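Local structure of inosine-uridine preferring nucleoside hydrolase (Gardnerella vaginalis 315-A, 6BA1) at residues 36-41 with 133-138; 158-163 with 279-284; 177-182 with 270-275; 189-194 with 292-297; 265-270 with 287-292. The protein belongs to the nucleoside hydrolase family, built on a Rossmann-like alpha/beta fold, and holds a calcium ion in the present structure. All blocks are in the same frame, centred on the assembly; numbering follows the deposited sequence.

Contact 1: 36-41 with 133-138; sequences TGTYGN and MTNIAA
N135, in the first turn of helix 134-142, sends its carboxamide to the end of strand 31-37 and donates through ND2 to G37 O at 3.3 Å. The N-H points well at its target (153°), and the oxygen lies close to the amide plane of N135. The carbonyl, however, receives the donor from above its own plane, 57° out of it, so no lone pair is addressed directly. ND2 also donates to D10 OD1 on the neighbouring strand 6-11, while OD1 accepts from L69 N. An asparagine suits this buried place because one short flat group can give two hydrogens and take one, tying the start of its helix to three other pieces of chain. Around ND2 the methyl CG2 of T36 arrives from the opposite direction and CB of T38 stands beside it, so carbon lies close to ND2 beside its polar partners. In the Rossmann-like fold this is where the parallel strands end and their helices begin; N41, a little further on, gives its backbone N-H to D12, a ligand of the calcium ion, and the side chain of T38 is about 7 Å from that ion. The second link is between hydroxyls. Y39 OH donates to T134 OG1 at 2.8 Å, with OG1 near the plane of the ring and at its edge. The Y39 ring swings across to T134 because CG sits between the backbone N and carbonyl carbon (chi1 63°). T134 OG1 is bonded in turn to D177 OD2, and the Y39 ring also meets that of F78.

Contact 2: 158-163 with 279-284; sequences GALTIH and RTIGDV
T280 lays its methyl CG2 against the bare CA of G158, 3.6 Å away, and turns its hydroxyl to the next residue, where OG1 accepts from A159 N at 2.9 Å. The N-H approaches at 147°, a moderately bent bond. Glycine fits at 158 on two counts: its backbone has a positive phi (75°), and any side chain would point straight at the threonine methyl. A threonine fits opposite because its two branches do different work, carbon on the glycine and oxygen on the peptide. A chi1 of 46° places OG1 for this, with CG2 left on the far side from the threonine's own carbonyl carbon, and A159 O also lies 2.7 Å from OG1. T280 opens strand 280-282, which pairs with 268-270 as a small antiparallel hairpin beside the main, mostly parallel sheet; the partner 158-163 belongs to the loop that leaves strand 152-156. L160 reaches from that loop to the hairpin. Its CG runs anti to the backbone N, which brings CD1 to the strand, by T280 O at 3.9 Å and I281 CA at 4.0 Å, with I281 CD1 4.3 Å away; M268 of the hairpin touches the same leucine. The backbone N atoms of L160 and T161 both donate to D197 OD1, so one carboxylate grips the backbone on which the leucine is mounted. I281 mostly faces elsewhere: its CB lies over one face of the R279 guanidinium, which makes a salt bridge to D271, and I162 of the second subunit packs on the isoleucine.

Contact 3: 177-182 with 270-275; sequences DPDAAD and VDVEGP
D182 turns its carboxylate to the backbone of V270, and OD1 accepts from V270 N at 3.1 Å. The N-H is almost perfectly straight (177°) but meets the oxygen from above the carboxylate plane. The reach depends on CG standing anti to the backbone N of D182 (chi1 -170°), which swings the acid off the helix and over the loop. OD1 also forms a salt bridge with R186, one turn further along the same helix, so an aspartate here serves both a peptide and a charge, and the arginine would be expected to favour its ionised form. V270 answers with a branched side chain whose CG1 lies anti to the backbone N: CG2 rests on A181 CB at 3.8 Å, while CG1 takes P178 CB at 4.2 Å. The short alanine and the compact proline ring give the valine an apolar surface on helix 178-187. D177 is the N-cap of that helix: its OD1 accepts from A180 N at 3.2 Å, from above the carboxylate plane, and P178, having no N-H to offer, suits the first helical position; D177 OD2 is held by S73 N. The loop running from strand 268-270 towards 280-282 crosses this helix start. V272 meets two acids at about right angles, CG1 at D179 OD2 (3.3 Å) and CG2 at D182 OD2 (3.8 Å), so the valine branches touch the carboxylates by packing alone. The polar partner of D179 is R277, in a salt bridge through OD1, and P178 also touches that arginine.

Contact 4: 189-194 with 292-297; sequences APVTMI and KTMQVA
V191 and M294 lie side by side and point the same way, with V191 CG1 3.6 Å from M294 CE. A chi1 of 57° tucks CG over the methionine's own backbone, and a bend at its thioether turns CE along the neighbouring strand, past V191, until it also reaches M193 CB at 4.0 Å. A flexible, unbranched side chain is well suited to filling such a curved path. M193 and V296 also lie side by side, pointing the same way: M193 is extended through its first two torsions and bends at the last, so that CE rests on V296 CG1, 4.0 Å apart. These two share one face of the sheet, where F185 of helix 178-187 touches both methionines. T192 and Q295 occupy the other face, and Q295 OE1 is bonded to T263 OG1. Further on, I194 CG1 packs on the small A297 CB at 4.0 Å, while the isoleucine also touches L250 and V254 of helix 247-256. Backbone bonds of 3.0 to 3.3 Å hold the strands in register: Q295 N to V191 O, M193 N to Q295 O and A297 N to M193 O. P190, the centre of an inverse gamma turn, leads into the first strand. The two strand directions differ by 21°, the gentle twist of neighbouring parallel strands, and with helices packed on both faces this is the central sheet of a Rossmann-like alpha/beta fold, near its antiparallel edge strand 261-265.

Contact 5: 265-270 with 287-292; sequences PINMQV and LNDPVK
N267 ND2 gives a hydrogen to V291 O at 3.0 Å and makes a weak bond to R286 O, so one amide nitrogen serves two carbonyls of the following loop. The bond to V291 is fairly straight (159°), and the oxygen lies practically in the amide plane of N267, though the donor stands above the plane of the carbonyl. OD1, at the other branch of the same group, accepts from T293 N. Asparagine suits this place because donor and acceptor are both needed along an irregular backbone. K292 crosses the asparagine at about a right angle, with CD beside ND2 and its CG packed on P265 CB at 3.7 Å. A bend at chi2 (-50°) turns the lysine back into its own loop, where NZ donates to L287 O at 2.8 Å and to D289 O at 3.2 Å. D289 adds a weak bond of its own, accepting through OD1 from V291 N. The segment 287-292 has no helix or strand, and it lies just before strand 295-300; its L287 and N288 reach the second subunit. With no ladder of backbone bonds across the contact, two side chains satisfy several of this loop's carbonyls, the neutral amide from across the contact and the lysine ammonium from within, whose positive charge would be partly offset by the carbonyl dipoles around it.

Overall arrangement
Contacts 1 and 4 are buried and reach the same main sheet, but contact 1 is polar, beside the calcium site, whereas contact 4 is backbone pairing lined with apolar side chains. Contact 2, also buried, holds hairpin strand 280-282, while contact 5 holds the residues leading into 268-270 and is an outlying loop tied across by an asparagine amide and braced within by a lysine. Contact 3, partly buried, joins the hairpin end to helix 178-187 through an aspartate-to-backbone bond and valine packing, with arginines pairing the acids from outside. Contacts 2, 3 and 5 all touch the second subunit. V270 is common to contacts 3 and 5, K292 to contacts 4 and 5.

Contact 1: 36-41 with 133-138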
# COMPACT_ATOMS: atom_id res chain seq x y z
N THR A 36 -10.52 2.14 27.98
CA THR A 36 -9.12 2.34 28.32
C THR A 36 -8.67 3.73 27.83
O THR A 36 -8.95 4.11 26.69
CB THR A 36 -8.26 1.26 27.67
OG1 THR A 36 -8.53 -0.00 28.32
CG2 THR A 36 -6.79 1.61 27.81
N GLY A 37 -7.97 4.49 28.67
CA GLY A 37 -7.55 5.86 28.35
C GLY A 37 -6.11 5.91 27.88
O GLY A 37 -5.25 5.25 28.45
N THR A 38 -5.84 6.68 26.82
CA THR A 38 -4.48 6.91 26.35
C THR A 38 -4.34 8.39 25.95
O THR A 38 -5.21 9.20 26.28
CB THR A 38 -4.08 5.91 25.23
OG1 THR A 38 -2.65 5.87 25.05
CG2 THR A 38 -4.76 6.25 23.90
N TYR A 39 -3.26 8.73 25.24
CA TYR A 39 -2.80 10.12 25.07
C TYR A 39 -2.71 10.46 23.58
O TYR A 39 -2.74 9.57 22.73
CB TYR A 39 -1.42 10.29 25.72
CG TYR A 39 -0.36 9.43 25.07
CD1 TYR A 39 0.47 9.94 24.07
CD2 TYR A 39 -0.21 8.08 25.42
CE1 TYR A 39 1.43 9.15 23.46
CE2 TYR A 39 0.75 7.28 24.81
CZ TYR A 39 1.57 7.82 23.84
OH TYR A 39 2.51 7.05 23.21
N GLY A 40 -2.58 11.75 23.27
CA GLY A 40 -2.37 12.19 21.88
C GLY A 40 -3.15 13.44 21.57
O GLY A 40 -2.61 14.55 21.60
N ASN A 41 -4.44 13.26 21.26
CA ASN A 41 -5.37 14.37 21.05
C ASN A 41 -5.36 15.28 22.28
O ASN A 41 -5.43 16.51 22.17
CB ASN A 41 -6.81 13.88 20.80
CG ASN A 41 -6.97 13.14 19.47
OD1 ASN A 41 -6.06 13.11 18.64
ND2 ASN A 41 -8.14 12.55 19.26
N MET A 133 -1.11 2.87 20.09
CA MET A 133 -1.12 1.45 20.41
C MET A 133 -0.36 1.14 21.70
O MET A 133 -0.41 0.00 22.18
CB MET A 133 -0.54 0.64 19.25
CG MET A 133 -1.04 1.03 17.86
SD MET A 133 -2.79 1.52 17.76
CE MET A 133 -3.55 -0.04 18.11
N THR A 134 0.34 2.15 22.23
CA THR A 134 1.12 2.08 23.49
C THR A 134 0.59 1.12 24.54
O THR A 134 1.36 0.35 25.13
CB THR A 134 1.21 3.48 24.15
OG1 THR A 134 1.52 4.47 23.15
CG2 THR A 134 2.28 3.51 25.24
N ASN A 135 -0.72 1.17 24.78
CA ASN A 135 -1.35 0.33 25.81
C ASN A 135 -1.31 -1.15 25.46
O ASN A 135 -0.74 -1.94 26.23
CB ASN A 135 -2.79 0.80 26.09
CG ASN A 135 -2.85 2.15 26.80
OD1 ASN A 135 -1.90 2.58 27.46
ND2 ASN A 135 -3.98 2.81 26.67
N ILE A 136 -1.88 -1.55 24.33
CA ILE A 136 -1.89 -2.97 23.95
C ILE A 136 -0.51 -3.56 23.59
O ILE A 136 -0.32 -4.78 23.63
CB ILE A 136 -2.94 -3.28 22.85
CG1 ILE A 136 -3.15 -4.80 22.75
CG2 ILE A 136 -2.55 -2.67 21.51
CD1 ILE A 136 -4.57 -5.22 22.44
N ALA A 137 0.46 -2.70 23.27
CA ALA A 137 1.86 -3.12 23.15
C ALA A 137 2.41 -3.60 24.49
O ALA A 137 3.05 -4.65 24.56
CB ALA A 137 2.71 -1.99 22.62
N ALA A 138 2.17 -2.81 25.53
CA ALA A 138 2.53 -3.18 26.90
C ALA A 138 1.77 -4.43 27.40
O ALA A 138 2.33 -5.23 28.15
CB ALA A 138 2.30 -2.01 27.85

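Contact 2: 158-163 with 279-284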
# COMPACT_ATOMS: atom_id res chain seq x y z
N GLY A 158 -2.78 4.58 10.95
CA GLY A 158 -1.96 4.24 9.79
C GLY A 158 -2.51 4.70 8.45
O GLY A 158 -3.60 5.28 8.36
N ALA A 159 -1.70 4.46 7.42
CA ALA A 159 -2.08 4.68 6.02
C ALA A 159 -1.22 3.77 5.17
O ALA A 159 0.00 3.91 5.16
CB ALA A 159 -1.87 6.13 5.63
N LEU A 160 -1.84 2.80 4.48
CA LEU A 160 -1.10 1.82 3.70
C LEU A 160 -0.85 2.36 2.31
O LEU A 160 0.29 2.60 1.94
CB LEU A 160 -1.85 0.49 3.61
CG LEU A 160 -1.17 -0.62 2.80
CD1 LEU A 160 0.18 -0.98 3.38
CD2 LEU A 160 -2.04 -1.86 2.74
N THR A 161 -1.94 2.57 1.56
CA THR A 161 -1.87 2.88 0.14
C THR A 161 -1.88 4.37 -0.17
O THR A 161 -2.13 4.76 -1.31
CB THR A 161 -3.06 2.24 -0.62
OG1 THR A 161 -4.27 2.96 -0.32
CG2 THR A 161 -3.22 0.78 -0.25
N ILE A 162 -1.61 5.22 0.82
CA ILE A 162 -1.82 6.66 0.66
C ILE A 162 -0.92 7.48 1.58
O ILE A 162 -0.26 6.93 2.47
CB ILE A 162 -3.34 6.97 0.84
CG1 ILE A 162 -3.82 7.80 -0.35
CG2 ILE A 162 -3.68 7.60 2.20
CD1 ILE A 162 -5.27 8.21 -0.24
N HIS A 163 -0.87 8.78 1.36
CA HIS A 163 -0.11 9.69 2.23
C HIS A 163 -0.72 9.74 3.63
O HIS A 163 -1.94 9.81 3.79
CB HIS A 163 -0.09 11.12 1.68
CG HIS A 163 0.90 11.34 0.59
ND1 HIS A 163 2.26 11.34 0.81
CD2 HIS A 163 0.74 11.61 -0.73
CE1 HIS A 163 2.89 11.57 -0.33
NE2 HIS A 163 1.99 11.72 -1.28
N ARG A 279 5.72 4.64 9.34
CA ARG A 279 4.93 4.24 8.18
C ARG A 279 4.38 2.85 8.40
O ARG A 279 5.09 1.97 8.88
CB ARG A 279 5.80 4.30 6.91
CG ARG A 279 5.30 3.54 5.68
CD ARG A 279 5.87 4.12 4.40
NE ARG A 279 6.22 3.13 3.37
CZ ARG A 279 7.34 2.41 3.34
NH1 ARG A 279 8.26 2.49 4.28
NH2 ARG A 279 7.54 1.56 2.34
N THR A 280 3.12 2.67 8.04
CA THR A 280 2.49 1.36 8.04
C THR A 280 2.70 0.74 6.66
O THR A 280 2.34 1.34 5.65
CB THR A 280 0.99 1.50 8.29
OG1 THR A 280 0.47 2.55 7.47
CG2 THR A 280 0.71 1.85 9.75
N ILE A 281 3.28 -0.46 6.63
CA ILE A 281 3.68 -1.07 5.37
C ILE A 281 3.81 -2.59 5.52
O ILE A 281 4.07 -3.07 6.62
CB ILE A 281 5.02 -0.45 4.88
CG1 ILE A 281 5.28 -0.76 3.41
CG2 ILE A 281 6.20 -0.88 5.75
CD1 ILE A 281 4.31 -0.07 2.46
N GLY A 282 3.61 -3.32 4.43
CA GLY A 282 3.75 -4.77 4.45
C GLY A 282 5.17 -5.24 4.71
O GLY A 282 6.12 -4.64 4.22
N ASP A 283 5.30 -6.30 5.49
CA ASP A 283 6.60 -6.92 5.73
C ASP A 283 6.86 -7.87 4.58
O ASP A 283 6.04 -8.76 4.31
CB ASP A 283 6.63 -7.68 7.07
CG ASP A 283 8.02 -8.18 7.44
OD1 ASP A 283 8.12 -9.07 8.30
OD2 ASP A 283 9.03 -7.69 6.88
N VAL A 284 8.00 -7.69 3.92
CA VAL A 284 8.37 -8.50 2.75
C VAL A 284 8.63 -9.93 3.20
O VAL A 284 8.19 -10.87 2.55
CB VAL A 284 9.63 -7.98 2.03
CG1 VAL A 284 9.81 -8.70 0.69
CG2 VAL A 284 9.56 -6.49 1.79

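Contact 3: 177-182 with 270-275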
# COMPACT_ATOMS: atom_id res chain seq x y z
N ASP A 177 3.31 6.75 18.79
CA ASP A 177 4.11 5.60 19.21
C ASP A 177 4.19 4.56 18.08
O ASP A 177 3.32 3.68 17.98
CB ASP A 177 3.56 4.98 20.49
CG ASP A 177 4.56 4.07 21.19
OD1 ASP A 177 5.58 3.66 20.58
OD2 ASP A 177 4.31 3.75 22.37
N PRO A 178 5.21 4.68 17.22
CA PRO A 178 5.44 3.71 16.16
C PRO A 178 5.89 2.35 16.66
O PRO A 178 5.45 1.32 16.15
CB PRO A 178 6.57 4.36 15.33
CG PRO A 178 6.54 5.80 15.68
CD PRO A 178 6.15 5.81 17.12
N ASP A 179 6.77 2.34 17.66
CA ASP A 179 7.39 1.10 18.13
C ASP A 179 6.35 0.16 18.71
O ASP A 179 6.43 -1.05 18.51
CB ASP A 179 8.48 1.39 19.15
CG ASP A 179 9.55 2.32 18.61
OD1 ASP A 179 9.25 3.52 18.45
OD2 ASP A 179 10.68 1.86 18.34
N ALA A 180 5.38 0.74 19.41
CA ALA A 180 4.23 0.00 19.94
C ALA A 180 3.38 -0.59 18.82
O ALA A 180 3.05 -1.78 18.83
CB ALA A 180 3.39 0.92 20.80
N ALA A 181 3.04 0.26 17.85
CA ALA A 181 2.28 -0.17 16.68
C ALA A 181 2.96 -1.32 15.94
O ALA A 181 2.29 -2.26 15.51
CB ALA A 181 2.05 1.00 15.74
N ASP A 182 4.29 -1.26 15.82
CA ASP A 182 5.06 -2.35 15.21
C ASP A 182 4.85 -3.65 15.98
O ASP A 182 4.54 -4.69 15.39
CB ASP A 182 6.56 -2.00 15.16
CG ASP A 182 7.37 -3.00 14.32
OD1 ASP A 182 6.87 -3.53 13.31
OD2 ASP A 182 8.54 -3.25 14.68
N VAL A 270 5.43 -1.87 11.09
CA VAL A 270 5.57 -0.43 11.12
C VAL A 270 7.05 -0.13 11.09
O VAL A 270 7.84 -0.79 11.76
CB VAL A 270 4.91 0.21 12.35
CG1 VAL A 270 5.17 1.71 12.40
CG2 VAL A 270 3.41 -0.08 12.35
N ASP A 271 7.42 0.86 10.29
CA ASP A 271 8.81 1.23 10.12
C ASP A 271 9.29 1.96 11.36
O ASP A 271 8.63 2.88 11.84
CB ASP A 271 9.01 2.09 8.86
CG ASP A 271 8.96 1.29 7.56
OD1 ASP A 271 8.78 0.06 7.58
OD2 ASP A 271 9.12 1.92 6.49
N VAL A 272 10.42 1.49 11.89
CA VAL A 272 11.00 2.02 13.12
C VAL A 272 12.33 2.75 12.84
O VAL A 272 12.54 3.84 13.38
CB VAL A 272 11.20 0.88 14.14
CG1 VAL A 272 11.95 1.35 15.38
CG2 VAL A 272 9.85 0.28 14.51
N GLU A 273 13.21 2.17 12.02
CA GLU A 273 14.60 2.65 11.88
C GLU A 273 14.82 3.77 10.88
O GLU A 273 15.49 4.75 11.18
CB GLU A 273 15.56 1.48 11.56
CG GLU A 273 15.70 0.45 12.68
CD GLU A 273 17.11 -0.14 12.84
OE1 GLU A 273 17.80 -0.25 11.82
OE2 GLU A 273 17.47 -0.40 14.00
N GLY A 274 14.27 3.62 9.69
CA GLY A 274 14.61 4.48 8.55
C GLY A 274 14.07 5.90 8.61
O GLY A 274 13.48 6.29 9.61
N PRO A 275 14.27 6.67 7.52
CA PRO A 275 13.63 7.99 7.40
C PRO A 275 12.13 7.89 7.07
O PRO A 275 11.46 8.92 6.98
CB PRO A 275 14.40 8.65 6.26
CG PRO A 275 14.81 7.51 5.40
CD PRO A 275 15.05 6.34 6.31

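Contact 4: 189-194 with 292-297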
# COMPACT_ATOMS: atom_id res chain seq x y z
N ALA A 189 -1.62 -11.09 16.30
CA ALA A 189 -2.99 -10.98 16.78
C ALA A 189 -3.88 -10.65 15.60
O ALA A 189 -3.42 -10.06 14.63
CB ALA A 189 -3.10 -9.91 17.85
N PRO A 190 -5.17 -11.06 15.67
CA PRO A 190 -6.10 -10.80 14.57
C PRO A 190 -6.53 -9.34 14.47
O PRO A 190 -7.64 -8.99 14.82
CB PRO A 190 -7.25 -11.76 14.84
CG PRO A 190 -7.21 -11.98 16.29
CD PRO A 190 -5.79 -11.87 16.73
N VAL A 191 -5.62 -8.50 13.98
CA VAL A 191 -5.83 -7.06 13.84
C VAL A 191 -6.54 -6.74 12.52
O VAL A 191 -6.42 -7.48 11.56
CB VAL A 191 -4.50 -6.30 13.93
CG1 VAL A 191 -4.71 -4.79 13.78
CG2 VAL A 191 -3.78 -6.61 15.24
N THR A 192 -7.30 -5.65 12.51
CA THR A 192 -7.87 -5.06 11.31
C THR A 192 -7.55 -3.57 11.35
O THR A 192 -8.11 -2.84 12.15
CB THR A 192 -9.40 -5.26 11.22
OG1 THR A 192 -9.69 -6.66 11.13
CG2 THR A 192 -10.00 -4.54 10.02
N MET A 193 -6.62 -3.14 10.51
CA MET A 193 -6.25 -1.72 10.45
C MET A 193 -7.27 -0.96 9.63
O MET A 193 -7.56 -1.33 8.50
CB MET A 193 -4.86 -1.56 9.83
CG MET A 193 -4.39 -0.12 9.73
SD MET A 193 -2.76 -0.01 9.00
CE MET A 193 -3.00 1.36 7.88
N ILE A 194 -7.83 0.11 10.20
CA ILE A 194 -8.71 1.02 9.48
C ILE A 194 -8.01 2.37 9.43
O ILE A 194 -8.15 3.19 10.33
CB ILE A 194 -10.11 1.03 10.10
CG1 ILE A 194 -10.81 -0.27 9.71
CG2 ILE A 194 -10.96 2.21 9.61
CD1 ILE A 194 -11.77 -0.77 10.73
N LYS A 292 -2.09 -14.85 6.59
CA LYS A 292 -2.08 -13.40 6.78
C LYS A 292 -2.62 -13.02 8.16
O LYS A 292 -3.79 -13.25 8.47
CB LYS A 292 -2.90 -12.73 5.67
CG LYS A 292 -2.46 -13.07 4.24
CD LYS A 292 -0.95 -12.89 4.04
CE LYS A 292 -0.54 -12.91 2.58
NZ LYS A 292 0.91 -12.63 2.46
N THR A 293 -1.75 -12.42 8.99
CA THR A 293 -2.06 -12.14 10.40
C THR A 293 -3.10 -11.03 10.58
O THR A 293 -3.98 -11.15 11.43
CB THR A 293 -0.80 -11.77 11.21
OG1 THR A 293 -0.13 -10.64 10.61
CG2 THR A 293 0.16 -12.96 11.30
N MET A 294 -2.99 -9.96 9.79
CA MET A 294 -3.93 -8.84 9.85
C MET A 294 -4.40 -8.39 8.47
O MET A 294 -3.89 -8.86 7.47
CB MET A 294 -3.34 -7.68 10.66
CG MET A 294 -2.02 -7.12 10.20
SD MET A 294 -1.41 -5.89 11.39
CE MET A 294 -2.42 -4.47 10.96
N GLN A 295 -5.40 -7.51 8.45
CA GLN A 295 -6.07 -7.09 7.22
C GLN A 295 -6.22 -5.57 7.21
O GLN A 295 -6.69 -5.01 8.18
CB GLN A 295 -7.46 -7.73 7.12
CG GLN A 295 -7.53 -9.16 7.64
CD GLN A 295 -8.82 -9.87 7.27
OE1 GLN A 295 -9.88 -9.24 7.19
NE2 GLN A 295 -8.73 -11.18 7.02
N VAL A 296 -5.79 -4.92 6.13
CA VAL A 296 -5.88 -3.47 6.02
C VAL A 296 -7.07 -3.09 5.15
O VAL A 296 -7.29 -3.67 4.10
CB VAL A 296 -4.60 -2.83 5.44
CG1 VAL A 296 -4.73 -1.31 5.42
CG2 VAL A 296 -3.38 -3.26 6.26
N ALA A 297 -7.82 -2.09 5.61
CA ALA A 297 -9.01 -1.65 4.93
C ALA A 297 -8.61 -0.76 3.79
O ALA A 297 -7.81 0.15 3.98
CB ALA A 297 -9.90 -0.87 5.90

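Contact 5: 265-270 with 287-292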
# COMPACT_ATOMS: atom_id res chain seq x y z
N PRO A 265 -5.91 -8.86 2.81
CA PRO A 265 -5.09 -9.73 3.67
C PRO A 265 -3.60 -9.49 3.46
O PRO A 265 -3.13 -9.59 2.33
CB PRO A 265 -5.49 -11.14 3.22
CG PRO A 265 -6.88 -10.99 2.73
CD PRO A 265 -6.94 -9.62 2.09
N ILE A 266 -2.88 -9.15 4.52
CA ILE A 266 -1.49 -8.73 4.40
C ILE A 266 -0.75 -8.76 5.74
O ILE A 266 -1.18 -8.13 6.70
CB ILE A 266 -1.40 -7.30 3.79
CG1 ILE A 266 0.06 -6.86 3.60
CG2 ILE A 266 -2.17 -6.28 4.63
CD1 ILE A 266 0.18 -5.55 2.85
N ASN A 267 0.36 -9.49 5.79
CA ASN A 267 1.25 -9.45 6.95
C ASN A 267 1.97 -8.10 6.96
O ASN A 267 2.63 -7.73 5.99
CB ASN A 267 2.26 -10.60 6.91
CG ASN A 267 1.61 -11.95 7.20
OD1 ASN A 267 1.25 -12.24 8.33
ND2 ASN A 267 1.49 -12.78 6.18
N MET A 268 1.82 -7.37 8.07
CA MET A 268 2.22 -5.96 8.18
C MET A 268 3.33 -5.72 9.19
O MET A 268 3.68 -6.59 9.99
CB MET A 268 1.02 -5.12 8.59
CG MET A 268 -0.05 -4.97 7.53
SD MET A 268 0.35 -3.74 6.29
CE MET A 268 0.50 -2.26 7.27
N GLN A 269 3.87 -4.51 9.13
CA GLN A 269 4.84 -4.00 10.10
C GLN A 269 4.69 -2.49 10.18
O GLN A 269 3.90 -1.90 9.44
CB GLN A 269 6.28 -4.34 9.67
CG GLN A 269 6.69 -3.82 8.29
CD GLN A 269 8.18 -3.88 8.02
OE1 GLN A 269 8.73 -4.94 7.73
NE2 GLN A 269 8.84 -2.74 8.11
N VAL A 270 5.43 -1.87 11.09
CA VAL A 270 5.57 -0.43 11.12
C VAL A 270 7.05 -0.13 11.09
O VAL A 270 7.84 -0.79 11.76
CB VAL A 270 4.91 0.21 12.35
CG1 VAL A 270 5.17 1.71 12.40
CG2 VAL A 270 3.41 -0.08 12.35
N LEU A 287 5.62 -11.97 3.11
CA LEU A 287 4.79 -11.82 1.92
C LEU A 287 4.41 -13.20 1.38
O LEU A 287 3.23 -13.44 1.05
CB LEU A 287 5.51 -11.02 0.83
CG LEU A 287 4.79 -10.91 -0.53
CD1 LEU A 287 3.40 -10.30 -0.37
CD2 LEU A 287 5.64 -10.18 -1.56
N ASN A 288 5.40 -14.08 1.27
CA ASN A 288 5.19 -15.44 0.75
C ASN A 288 4.57 -16.41 1.77
O ASN A 288 4.14 -17.49 1.38
CB ASN A 288 6.51 -16.01 0.22
CG ASN A 288 7.03 -15.25 -0.97
OD1 ASN A 288 6.27 -14.65 -1.72
ND2 ASN A 288 8.35 -15.28 -1.16
N ASP A 289 4.55 -16.02 3.05
CA ASP A 289 3.78 -16.74 4.07
C ASP A 289 2.29 -16.59 3.73
O ASP A 289 1.77 -15.47 3.76
CB ASP A 289 4.10 -16.15 5.46
CG ASP A 289 3.38 -16.86 6.61
OD1 ASP A 289 2.79 -17.95 6.41
OD2 ASP A 289 3.40 -16.33 7.73
N PRO A 290 1.59 -17.71 3.39
CA PRO A 290 0.17 -17.59 3.00
C PRO A 290 -0.77 -17.18 4.13
O PRO A 290 -1.83 -16.63 3.86
CB PRO A 290 -0.19 -19.00 2.50
CG PRO A 290 1.04 -19.83 2.59
CD PRO A 290 2.02 -19.12 3.47
N VAL A 291 -0.38 -17.46 5.38
CA VAL A 291 -1.19 -17.11 6.55
C VAL A 291 -1.02 -15.61 6.82
O VAL A 291 0.06 -15.17 7.22
CB VAL A 291 -0.77 -17.92 7.80
CG1 VAL A 291 -1.60 -17.51 9.01
CG2 VAL A 291 -0.91 -19.42 7.53
N LYS A 292 -2.09 -14.85 6.59
CA LYS A 292 -2.08 -13.40 6.78
C LYS A 292 -2.62 -13.02 8.16
O LYS A 292 -3.79 -13.25 8.47
CB LYS A 292 -2.90 -12.73 5.67
CG LYS A 292 -2.46 -13.07 4.24
CD LYS A 292 -0.95 -12.89 4.04
CE LYS A 292 -0.54 -12.91 2.58
NZ LYS A 292 0.91 -12.63 2.46